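Local coordinates for fatty acid synthase 1, isoform A (Drosophila melanogaster, PDB 6FN6), which probably makes long-chain saturated fatty acids from acetyl-CoA and malonyl-CoA using NADPH, and is captured here as its modifying region of dehydratase, enoylreductase and ketoreductase, at residues 698-702 / 703-707; 753-757 / 758-762; 774-778 / 779-783. One frame throughout, in Å; residues are numbered along the deposited sequence.

Interaction 1: 698-702 / 703-707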
# COMPACT_ATOMS: atom_id res chain seq x y z
N ALA A 698 0.57 10.27 19.73
CA ALA A 698 0.85 10.23 18.30
C ALA A 698 2.08 11.06 17.93
O ALA A 698 3.01 10.56 17.29
CB ALA A 698 -0.36 10.71 17.51
N LEU A 699 2.08 12.32 18.35
CA LEU A 699 3.12 13.27 17.93
C LEU A 699 4.42 13.12 18.72
O LEU A 699 5.51 13.24 18.14
CB LEU A 699 2.60 14.70 18.07
CG LEU A 699 1.31 15.07 17.34
CD1 LEU A 699 1.09 16.58 17.39
CD2 LEU A 699 1.29 14.57 15.91
N VAL A 700 4.33 12.86 20.02
CA VAL A 700 5.52 12.85 20.87
C VAL A 700 6.07 11.44 21.05
O VAL A 700 7.26 11.21 20.86
CB VAL A 700 5.21 13.49 22.24
CG1 VAL A 700 6.41 13.39 23.17
CG2 VAL A 700 4.81 14.94 22.06
N VAL A 701 5.21 10.50 21.42
CA VAL A 701 5.65 9.14 21.70
C VAL A 701 6.01 8.43 20.41
O VAL A 701 7.17 8.08 20.18
CB VAL A 701 4.59 8.35 22.48
CG1 VAL A 701 5.06 6.92 22.74
CG2 VAL A 701 4.25 9.05 23.78
N ARG A 702 5.01 8.21 19.56
CA ARG A 702 5.20 7.48 18.32
C ARG A 702 6.02 8.28 17.30
O ARG A 702 7.04 7.80 16.80
CB ARG A 702 3.85 7.11 17.72
CG ARG A 702 3.03 6.17 18.60
CD ARG A 702 3.57 4.75 18.57
NE ARG A 702 3.35 4.11 17.27
CZ ARG A 702 2.28 3.39 16.95
NH1 ARG A 702 1.31 3.20 17.83
NH2 ARG A 702 2.18 2.86 15.75
N GLY A 703 5.58 9.50 17.02
CA GLY A 703 6.20 10.32 15.99
C GLY A 703 7.50 10.99 16.40
O GLY A 703 8.33 11.31 15.55
N GLN A 704 7.67 11.21 17.70
CA GLN A 704 8.87 11.87 18.22
C GLN A 704 9.15 13.16 17.45
O GLN A 704 10.21 13.30 16.83
CB GLN A 704 10.08 10.94 18.13
CG GLN A 704 9.87 9.57 18.74
CD GLN A 704 11.14 8.73 18.74
OE1 GLN A 704 11.14 7.58 18.31
NE2 GLN A 704 12.23 9.31 19.23
N MET A 705 8.22 14.09 17.51
CA MET A 705 8.34 15.34 16.76
C MET A 705 9.39 16.24 17.41
O MET A 705 9.49 16.31 18.63
CB MET A 705 6.99 16.04 16.68
CG MET A 705 6.41 16.49 18.02
SD MET A 705 4.99 17.58 17.81
CE MET A 705 4.50 17.83 19.51
N LYS A 706 10.16 16.93 16.57
CA LYS A 706 11.21 17.82 17.05
C LYS A 706 10.96 19.26 16.61
O LYS A 706 10.32 19.50 15.58
CB LYS A 706 12.58 17.36 16.55
CG LYS A 706 13.37 16.52 17.53
CD LYS A 706 12.96 15.06 17.48
CE LYS A 706 13.80 14.21 18.42
NZ LYS A 706 13.52 12.75 18.27
N LYS A 707 11.48 20.20 17.39
CA LYS A 707 11.32 21.62 17.10
C LYS A 707 11.88 21.96 15.72
O LYS A 707 12.91 21.42 15.30
CB LYS A 707 12.01 22.45 18.18
CG LYS A 707 12.08 23.95 17.90
CD LYS A 707 12.67 24.69 19.10
CE LYS A 707 12.91 26.16 18.78
NZ LYS A 707 13.99 26.35 17.78
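Gly703 and Met705 fold back on the last turns of helix 689-702, which widens to a pi-type turn as it ends. Gly703 N bonds to Ala698 O, five residues back, at 2.8 Å. Gln704, the first residue off the helix, takes positive phi (50°) and bends the chain, so that Met705 N reaches Leu699 O at 2.9 Å; Gln704 N makes a weak bond to Val700 O. The Met705 side chain then stands against the helix. With chi1 at 64°, its CG lies between backbone N and carbonyl carbon, close to Leu699 O, and the extended chain beyond crosses the apolar side chains at an angle: SD lies 3.8 Å from Leu699 CB, and CE lies 3.9 Å from Val700 CG2. Gln704 instead lays its aliphatic CG 3.4 Å from Val701 O. The Arg702 guanidinium is bonded to Tyr697 OH, His832 ND1 and Gly833 O, and also to Asn828 of the second subunit. In the Rossmann-type domain of the enoylreductase, Met705 also packs on helix 719-731 and on Leu783 of strand 781-786, while Val700 and Val701 lean on helix 844-860.

Interaction 2: 753-757 / 758-762; sequences PKLQE and RNIGN
Gln756 and Glu757 start a short 3-10 turn that delivers the chain into strand 760-762, an outermost strand of the parallel Rossmann-type sheet in the enoylreductase. Two consecutive backbone hydrogen bonds, each spanning three residues, define it: Asn759 N to Gln756 O at 2.8 Å, and Ile760 N to Glu757 O at 3.1 Å, the straighter of the two with 166° at the hydrogen. Both donors sit well above the plane of the carbonyl they use. The apolar part is slight. Leu755 and Ile760 meet at their ends, CD2 to CD1 at 4.4 Å, and both also rest on helix 742-751, Leu755 on Leu748 and Ile760 on Leu749; Ile760 adds Thr737 and Val739 of the neighbouring strand 734-739. A polar side chain secures the exit of the turn. Buried Asn759 sends its ND2 to the backbone O of Val735, tying the turn to strand 734-739, while its own backbone pairs with Thr737. Its CG is anti to its carbonyl carbon (chi1 -72°), which brings the root of the amide alongside the aliphatic start of Gln756, with Asn759 CG 4.0 Å from Gln756 CB.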
# COMPACT_ATOMS: atom_id res chain seq x y z
N PRO A 753 -1.36 31.25 17.59
CA PRO A 753 -0.10 31.99 17.49
C PRO A 753 0.73 31.69 16.24
O PRO A 753 1.34 30.62 16.16
CB PRO A 753 0.66 31.56 18.75
CG PRO A 753 0.13 30.24 19.09
CD PRO A 753 -1.30 30.24 18.67
N LYS A 754 0.77 32.62 15.29
CA LYS A 754 1.57 32.46 14.08
C LYS A 754 1.11 31.27 13.24
O LYS A 754 1.92 30.41 12.89
CB LYS A 754 3.05 32.27 14.43
CG LYS A 754 4.00 32.37 13.23
CD LYS A 754 5.45 32.61 13.64
CE LYS A 754 6.03 31.40 14.37
NZ LYS A 754 7.47 31.56 14.70
N LEU A 755 -0.18 31.21 12.93
CA LEU A 755 -0.67 30.33 11.88
C LEU A 755 -0.78 31.08 10.56
O LEU A 755 -1.53 32.04 10.45
CB LEU A 755 -2.01 29.72 12.28
CG LEU A 755 -2.34 28.35 11.69
CD1 LEU A 755 -1.27 27.31 12.02
CD2 LEU A 755 -3.71 27.87 12.18
N GLN A 756 -0.02 30.64 9.56
CA GLN A 756 0.02 31.34 8.28
C GLN A 756 -1.15 30.95 7.37
O GLN A 756 -1.44 29.77 7.21
CB GLN A 756 1.34 31.06 7.56
CG GLN A 756 2.58 31.41 8.37
CD GLN A 756 2.73 32.91 8.58
OE1 GLN A 756 2.40 33.70 7.70
NE2 GLN A 756 3.24 33.30 9.74
N GLU A 757 -1.83 31.94 6.80
CA GLU A 757 -2.92 31.68 5.85
C GLU A 757 -2.40 30.81 4.70
O GLU A 757 -3.13 29.97 4.17
CB GLU A 757 -3.50 32.98 5.29
CG GLU A 757 -4.16 33.86 6.33
CD GLU A 757 -4.61 35.19 5.75
OE1 GLU A 757 -4.46 35.39 4.53
OE2 GLU A 757 -5.08 36.05 6.53
N ARG A 758 -1.15 31.04 4.33
CA ARG A 758 -0.47 30.25 3.30
C ARG A 758 -0.49 28.76 3.62
O ARG A 758 -0.40 27.92 2.73
CB ARG A 758 0.97 30.72 3.14
CG ARG A 758 1.13 32.13 2.59
CD ARG A 758 2.58 32.57 2.59
NE ARG A 758 3.44 31.71 1.77
CZ ARG A 758 3.63 31.86 0.46
NH1 ARG A 758 3.02 32.84 -0.20
NH2 ARG A 758 4.43 31.03 -0.19
N ASN A 759 -0.61 28.44 4.91
CA ASN A 759 -0.49 27.07 5.38
C ASN A 759 -1.83 26.39 5.66
O ASN A 759 -1.86 25.30 6.21
CB ASN A 759 0.37 27.04 6.65
CG ASN A 759 1.84 27.30 6.36
OD1 ASN A 759 2.21 27.65 5.24
ND2 ASN A 759 2.68 27.15 7.37
N ILE A 760 -2.94 27.03 5.27
CA ILE A 760 -4.26 26.43 5.46
C ILE A 760 -4.85 25.99 4.13
O ILE A 760 -5.23 26.81 3.30
CB ILE A 760 -5.22 27.41 6.17
CG1 ILE A 760 -4.63 27.86 7.50
CG2 ILE A 760 -6.59 26.76 6.36
CD1 ILE A 760 -5.49 28.85 8.27
N GLY A 761 -4.95 24.68 3.94
CA GLY A 761 -5.51 24.12 2.73
C GLY A 761 -6.96 23.72 2.90
O GLY A 761 -7.58 24.02 3.93
N ASN A 762 -7.51 23.04 1.91
CA ASN A 762 -8.90 22.63 1.95
C ASN A 762 -8.99 21.12 2.13
O ASN A 762 -8.33 20.35 1.43
CB ASN A 762 -9.62 23.06 0.67
CG ASN A 762 -11.08 22.64 0.64
OD1 ASN A 762 -11.64 22.25 1.66
ND2 ASN A 762 -11.69 22.73 -0.54

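Interaction 3: 774-778 / 779-783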
# COMPACT_ATOMS: atom_id res chain seq x y z
N ARG A 774 4.17 23.16 -2.71
CA ARG A 774 4.55 24.50 -3.14
C ARG A 774 5.26 25.27 -2.03
O ARG A 774 6.29 25.92 -2.27
CB ARG A 774 3.33 25.30 -3.59
CG ARG A 774 3.26 25.57 -5.08
CD ARG A 774 2.20 26.62 -5.38
NE ARG A 774 0.85 26.10 -5.16
CZ ARG A 774 0.10 25.55 -6.11
NH1 ARG A 774 0.55 25.43 -7.35
NH2 ARG A 774 -1.12 25.11 -5.81
N GLU A 775 4.71 25.19 -0.83
CA GLU A 775 5.22 25.95 0.31
C GLU A 775 6.49 25.31 0.86
O GLU A 775 7.28 25.97 1.54
CB GLU A 775 4.16 26.05 1.40
CG GLU A 775 2.97 26.92 1.01
CD GLU A 775 3.36 28.36 0.75
OE1 GLU A 775 4.06 28.95 1.60
OE2 GLU A 775 2.98 28.90 -0.31
N THR A 776 6.67 24.02 0.59
CA THR A 776 7.86 23.31 1.00
C THR A 776 8.83 23.14 -0.17
O THR A 776 9.86 22.48 -0.04
CB THR A 776 7.52 21.92 1.58
OG1 THR A 776 6.79 21.16 0.61
CG2 THR A 776 6.69 22.07 2.85
N LYS A 777 8.50 23.74 -1.30
CA LYS A 777 9.34 23.68 -2.49
C LYS A 777 9.69 22.23 -2.84
O LYS A 777 10.82 21.92 -3.21
CB LYS A 777 10.63 24.49 -2.29
CG LYS A 777 10.45 26.00 -2.42
CD LYS A 777 11.79 26.71 -2.32
CE LYS A 777 11.73 28.12 -2.89
NZ LYS A 777 13.09 28.73 -2.99
N GLY A 778 8.71 21.34 -2.70
CA GLY A 778 8.88 19.95 -3.06
C GLY A 778 9.48 19.10 -1.96
O GLY A 778 9.52 17.87 -2.06
N ARG A 779 9.95 19.75 -0.90
CA ARG A 779 10.58 19.04 0.21
C ARG A 779 9.59 18.18 0.98
O ARG A 779 9.90 17.04 1.35
CB ARG A 779 11.25 20.03 1.17
CG ARG A 779 12.52 20.68 0.62
CD ARG A 779 13.74 19.80 0.85
NE ARG A 779 13.83 18.70 -0.12
CZ ARG A 779 14.66 17.67 -0.01
NH1 ARG A 779 14.66 16.73 -0.95
NH2 ARG A 779 15.47 17.57 1.03
N GLY A 780 8.40 18.72 1.22
CA GLY A 780 7.38 18.02 1.99
C GLY A 780 7.46 18.35 3.47
O GLY A 780 8.10 19.32 3.87
N VAL A 781 6.81 17.53 4.29
CA VAL A 781 6.81 17.72 5.73
C VAL A 781 7.40 16.50 6.44
O VAL A 781 7.54 15.44 5.83
CB VAL A 781 5.39 18.02 6.25
CG1 VAL A 781 4.89 19.35 5.71
CG2 VAL A 781 4.42 16.89 5.88
N ASP A 782 7.74 16.66 7.71
CA ASP A 782 8.37 15.60 8.49
C ASP A 782 7.35 14.67 9.15
O ASP A 782 7.65 13.51 9.42
CB ASP A 782 9.28 16.19 9.57
CG ASP A 782 10.37 17.06 8.99
OD1 ASP A 782 11.28 16.51 8.33
OD2 ASP A 782 10.32 18.29 9.18
N LEU A 783 6.16 15.19 9.43
CA LEU A 783 5.10 14.37 10.01
C LEU A 783 3.76 14.72 9.39
O LEU A 783 3.51 15.86 9.00
CB LEU A 783 5.02 14.56 11.53
CG LEU A 783 6.31 14.47 12.35
CD1 LEU A 783 6.73 15.85 12.80
CD2 LEU A 783 6.12 13.54 13.54
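Thr776 faces Gly780 with both branches of its side chain, one polar and one apolar. OG1 sits between backbone N and carbonyl carbon (chi1 57°), where it accepts a weak hydrogen bond from Gly780 N at 3.0 Å while its hydroxyl is bonded to Val772 O in the preceding turn of helix 768-775. CG2, anti to the carbonyl carbon, lies 3.3 Å from Gly780 O, so the threonine straddles the glycine's peptide units; farther out CG2 comes within 4.3 Å of Val781 CG1. Arg779 approaches from the other end of the turn. Its N bonds to Thr776 O at 2.9 Å, from above the carbonyl plane, and the aliphatic start of its side chain runs beside the same oxygen, with CG 3.3 Å from Thr776 O. The chain then bends at chi2 and chi3, and the side chain packs on Leu802. Without the hydroxyl and methyl, an alanine in place of Thr776 would probably leave both Gly780 N and Val772 O without their side-chain mate and loosen the join between helix end and strand. Lys777 and Gly778, both at positive phi, form the corners of a type I' turn that overlaps a Schellman motif at Lys777. Such a helix stop leading straight into a strand suits the Rossmann crossover, here carrying the chain from edge strand 760-762 through helix 768-775 to inner strand 781-786.

In the fold
All three contacts are local turns at junctions of the same parallel sheet, met in chain order, and all rest on backbone hydrogen bonds. Interaction 1, ending a helix before strand 710-713, adds the packing of an inward-tucked methionine; interactions 2 and 3 lie nearer the surface and add polar side chains, the buried Asn759 and Thr776 respectively. Interactions 1 and 3 join in the interior, where Gly703 O lies 3.7 Å from Leu783 CD2, and both also reach the second subunit. Interactions 2 and 3 are linked by charge instead, through a salt bridge from Arg758 NH2 to Glu775 OE2 at 2.6 Å. Interactions 1 and 2 do not touch, their nearest atoms being about 9 Å apart.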